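Long-range contact in peroxisomal membrane protein PEX15 (Saccharomyces cerevisiae, PDB 5VXV), which anchors the AAA-ATPase subunits Pex1 and Pex6 to the peroxisomal membrane, where their complex extracts the import receptor Pex5: residues A[150-155]-A[199-204]. Residues are numbered along the deposited sequence; the frame is centred on the assembly and turned at random.
Sequences IEIFIF and AILNSI
Ile200 packs tightly against the 150-155 segment, its two branches dividing the work. The Ile200 side chain crosses that of Ile150 at about a right angle, bringing Ile200 CD1 to 3.6 Å from Ile150 CG2, while Ile200 CG2 meets Ile154 CD1, one turn further along the first helix, at 3.9 Å. The same Ile154 methyl reaches Ile204 CD1 at 4.1 Å, so it touches isoleucines one turn apart. Tyr171 of helix 168-177 also touches Ile200, and Ile130 of helix 112-136 touches Ile150. The two segments belong to helices 143-161 and 196-217 of the mainly helical domain, predicted to face the cytoplasm; the segment axes run in the same general direction, 32° apart, and approach to 11.0 Å. Phe155 bridges to the second helix rim first: its CZ lies 3.7 Å from Ile204 N, which sits at the ring edge near its plane, and 3.8 Å from Ile204 CG1. On the looser, polar side a water takes part. Glu151, with its chain extended beyond CG (chi2 -168°), carries OE2 to 2.8 Å from Ser203 OG, within hydrogen-bonding distance; Ala199 O, a turn back, is a second possible acceptor for the one serine proton. Gln147 NE2 also hydrogen-bonds OE2, and the water donates to Glu151 OE1 (2.9 Å) and to Ser203 OG, linking the two side chains alongside their direct pairing.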
ATOM      1  N   ILE A 150       0.301   1.909  -9.345  1.00 13.43           N
ATOM      2  CA  ILE A 150      -0.762   2.690  -9.965  1.00 12.93           C
ATOM      3  C   ILE A 150      -2.110   2.018  -9.740  1.00 13.01           C
ATOM      4  O   ILE A 150      -3.126   2.689  -9.525  1.00 13.22           O
ATOM      5  CB  ILE A 150      -0.478   2.903 -11.464  1.00 14.69           C
ATOM      6  CG1 ILE A 150       0.897   3.550 -11.668  1.00 15.70           C
ATOM      7  CG2 ILE A 150      -1.567   3.770 -12.090  1.00 15.03           C
ATOM      8  CD1 ILE A 150       1.084   4.885 -10.967  1.00 16.43           C
ATOM      9  N   GLU A 151      -2.142   0.685  -9.759  1.00 13.74           N
ATOM     10  CA  GLU A 151      -3.414  -0.003  -9.587  1.00 14.24           C
ATOM     11  C   GLU A 151      -3.906   0.079  -8.144  1.00 13.19           C
ATOM     12  O   GLU A 151      -5.119   0.089  -7.910  1.00 14.69           O
ATOM     13  CB  GLU A 151      -3.288  -1.446 -10.076  1.00 17.83           C
ATOM     14  CG  GLU A 151      -3.143  -1.508 -11.599  1.00 20.27           C
ATOM     15  CD  GLU A 151      -3.297  -2.899 -12.175  1.00 25.21           C
ATOM     16  OE1 GLU A 151      -3.418  -3.864 -11.392  1.00 28.28           O
ATOM     17  OE2 GLU A 151      -3.295  -3.021 -13.421  1.00 22.58           O
ATOM     18  N   ILE A 152      -3.000   0.181  -7.166  1.00 14.66           N
ATOM     19  CA  ILE A 152      -3.432   0.502  -5.805  1.00 13.94           C
ATOM     20  C   ILE A 152      -4.113   1.863  -5.786  1.00 13.25           C
ATOM     21  O   ILE A 152      -5.208   2.027  -5.238  1.00 13.90           O
ATOM     22  CB  ILE A 152      -2.242   0.465  -4.828  1.00 14.14           C
ATOM     23  CG1 ILE A 152      -1.715  -0.959  -4.662  1.00 14.86           C
ATOM     24  CG2 ILE A 152      -2.655   1.023  -3.461  1.00 15.04           C
ATOM     25  CD1 ILE A 152      -0.378  -1.034  -3.945  1.00 14.56           C
ATOM     26  N   PHE A 153      -3.464   2.863  -6.383  1.00 12.75           N
ATOM     27  CA  PHE A 153      -4.022   4.210  -6.398  1.00 13.03           C
ATOM     28  C   PHE A 153      -5.421   4.213  -7.004  1.00 13.83           C
ATOM     29  O   PHE A 153      -6.355   4.786  -6.434  1.00 13.96           O
ATOM     30  CB  PHE A 153      -3.089   5.144  -7.171  1.00 13.55           C
ATOM     31  CG  PHE A 153      -3.520   6.584  -7.160  1.00 14.49           C
ATOM     32  CD1 PHE A 153      -4.381   7.069  -8.129  1.00 15.26           C
ATOM     33  CD2 PHE A 153      -3.056   7.454  -6.186  1.00 16.53           C
ATOM     34  CE1 PHE A 153      -4.780   8.392  -8.124  1.00 16.39           C
ATOM     35  CE2 PHE A 153      -3.451   8.779  -6.178  1.00 15.59           C
ATOM     36  CZ  PHE A 153      -4.315   9.247  -7.147  1.00 16.40           C
ATOM     37  N   ILE A 154      -5.588   3.563  -8.156  1.00 13.89           N
ATOM     38  CA  ILE A 154      -6.870   3.612  -8.854  1.00 13.66           C
ATOM     39  C   ILE A 154      -7.904   2.735  -8.153  1.00 13.40           C
ATOM     40  O   ILE A 154      -9.003   3.194  -7.821  1.00 14.63           O
ATOM     41  CB  ILE A 154      -6.690   3.208 -10.329  1.00 14.87           C
ATOM     42  CG1 ILE A 154      -5.823   4.246 -11.046  1.00 19.11           C
ATOM     43  CG2 ILE A 154      -8.047   3.073 -11.019  1.00 17.25           C
ATOM     44  CD1 ILE A 154      -5.478   3.903 -12.483  1.00 23.24           C
ATOM     45  N   PHE A 155      -7.576   1.462  -7.920  1.00 12.98           N
ATOM     46  CA  PHE A 155      -8.600   0.517  -7.486  1.00 13.77           C
ATOM     47  C   PHE A 155      -8.851   0.581  -5.983  1.00 15.24           C
ATOM     48  O   PHE A 155      -9.989   0.403  -5.538  1.00 15.93           O
ATOM     49  CB  PHE A 155      -8.213  -0.906  -7.897  1.00 14.28           C
ATOM     50  CG  PHE A 155      -8.163  -1.114  -9.385  1.00 15.14           C
ATOM     51  CD1 PHE A 155      -9.231  -0.744 -10.185  1.00 16.24           C
ATOM     52  CD2 PHE A 155      -7.047  -1.670  -9.984  1.00 16.95           C
ATOM     53  CE1 PHE A 155      -9.187  -0.927 -11.555  1.00 19.02           C
ATOM     54  CE2 PHE A 155      -6.996  -1.855 -11.350  1.00 19.15           C
ATOM     55  CZ  PHE A 155      -8.066  -1.482 -12.139  1.00 19.63           C
ATOM     56  N   ALA A 199      -1.671  -2.251 -19.841  1.00 15.15           N
ATOM     57  CA  ALA A 199      -2.110  -3.202 -18.827  1.00 15.46           C
ATOM     58  C   ALA A 199      -3.072  -2.558 -17.837  1.00 14.42           C
ATOM     59  O   ALA A 199      -4.075  -3.173 -17.453  1.00 14.90           O
ATOM     60  CB  ALA A 199      -0.898  -3.778 -18.097  1.00 15.52           C
ATOM     61  N   ILE A 200      -2.785  -1.328 -17.404  1.00 13.92           N
ATOM     62  CA  ILE A 200      -3.657  -0.655 -16.444  1.00 15.06           C
ATOM     63  C   ILE A 200      -5.037  -0.435 -17.048  1.00 14.81           C
ATOM     64  O   ILE A 200      -6.064  -0.683 -16.406  1.00 14.78           O
ATOM     65  CB  ILE A 200      -3.022   0.669 -15.982  1.00 15.60           C
ATOM     66  CG1 ILE A 200      -1.767   0.383 -15.156  1.00 16.66           C
ATOM     67  CG2 ILE A 200      -4.014   1.500 -15.165  1.00 17.53           C
ATOM     68  CD1 ILE A 200      -0.921   1.603 -14.880  1.00 19.32           C
ATOM     69  N   LEU A 201      -5.086   0.046 -18.292  1.00 15.06           N
ATOM     70  CA  LEU A 201      -6.378   0.281 -18.929  1.00 14.70           C
ATOM     71  C   LEU A 201      -7.152  -1.021 -19.095  1.00 15.78           C
ATOM     72  O   LEU A 201      -8.375  -1.050 -18.914  1.00 14.91           O
ATOM     73  CB  LEU A 201      -6.180   0.978 -20.275  1.00 14.78           C
ATOM     74  CG  LEU A 201      -5.632   2.404 -20.172  1.00 16.18           C
ATOM     75  CD1 LEU A 201      -5.117   2.886 -21.518  1.00 15.82           C
ATOM     76  CD2 LEU A 201      -6.696   3.354 -19.637  1.00 17.81           C
ATOM     77  N   ASN A 202      -6.456  -2.111 -19.426  1.00 16.03           N
ATOM     78  CA  ASN A 202      -7.117  -3.411 -19.508  1.00 16.28           C
ATOM     79  C   ASN A 202      -7.647  -3.838 -18.145  1.00 15.14           C
ATOM     80  O   ASN A 202      -8.764  -4.362 -18.038  1.00 15.59           O
ATOM     81  CB  ASN A 202      -6.151  -4.459 -20.060  1.00 20.39           C
ATOM     82  CG  ASN A 202      -6.800  -5.820 -20.222  1.00 26.67           C
ATOM     83  OD1 ASN A 202      -7.649  -6.013 -21.093  1.00 31.11           O
ATOM     84  ND2 ASN A 202      -6.398  -6.773 -19.389  1.00 27.70           N
ATOM     85  N   SER A 203      -6.861  -3.622 -17.087  1.00 14.24           N
ATOM     86  CA  SER A 203      -7.326  -3.951 -15.743  1.00 14.44           C
ATOM     87  C   SER A 203      -8.575  -3.155 -15.383  1.00 14.99           C
ATOM     88  O   SER A 203      -9.501  -3.690 -14.767  1.00 15.68           O
ATOM     89  CB  SER A 203      -6.219  -3.695 -14.721  1.00 15.20           C
ATOM     90  OG  SER A 203      -5.130  -4.580 -14.913  1.00 17.98           O
ATOM     91  N   ILE A 204      -8.616  -1.872 -15.753  1.00 13.75           N
ATOM     92  CA  ILE A 204      -9.797  -1.058 -15.474  1.00 14.61           C
ATOM     93  C   ILE A 204     -11.012  -1.624 -16.200  1.00 14.63           C
ATOM     94  O   ILE A 204     -12.104  -1.725 -15.628  1.00 14.98           O
ATOM     95  CB  ILE A 204      -9.537   0.414 -15.853  1.00 13.81           C
ATOM     96  CG1 ILE A 204      -8.521   1.034 -14.891  1.00 14.63           C
ATOM     97  CG2 ILE A 204     -10.836   1.222 -15.830  1.00 13.15           C
ATOM     98  CD1 ILE A 204      -8.064   2.430 -15.283  1.00 15.49           C
TER
HETATM   99  O   HOH W   1      -3.723  -6.414 -12.638  1.00 34.93           O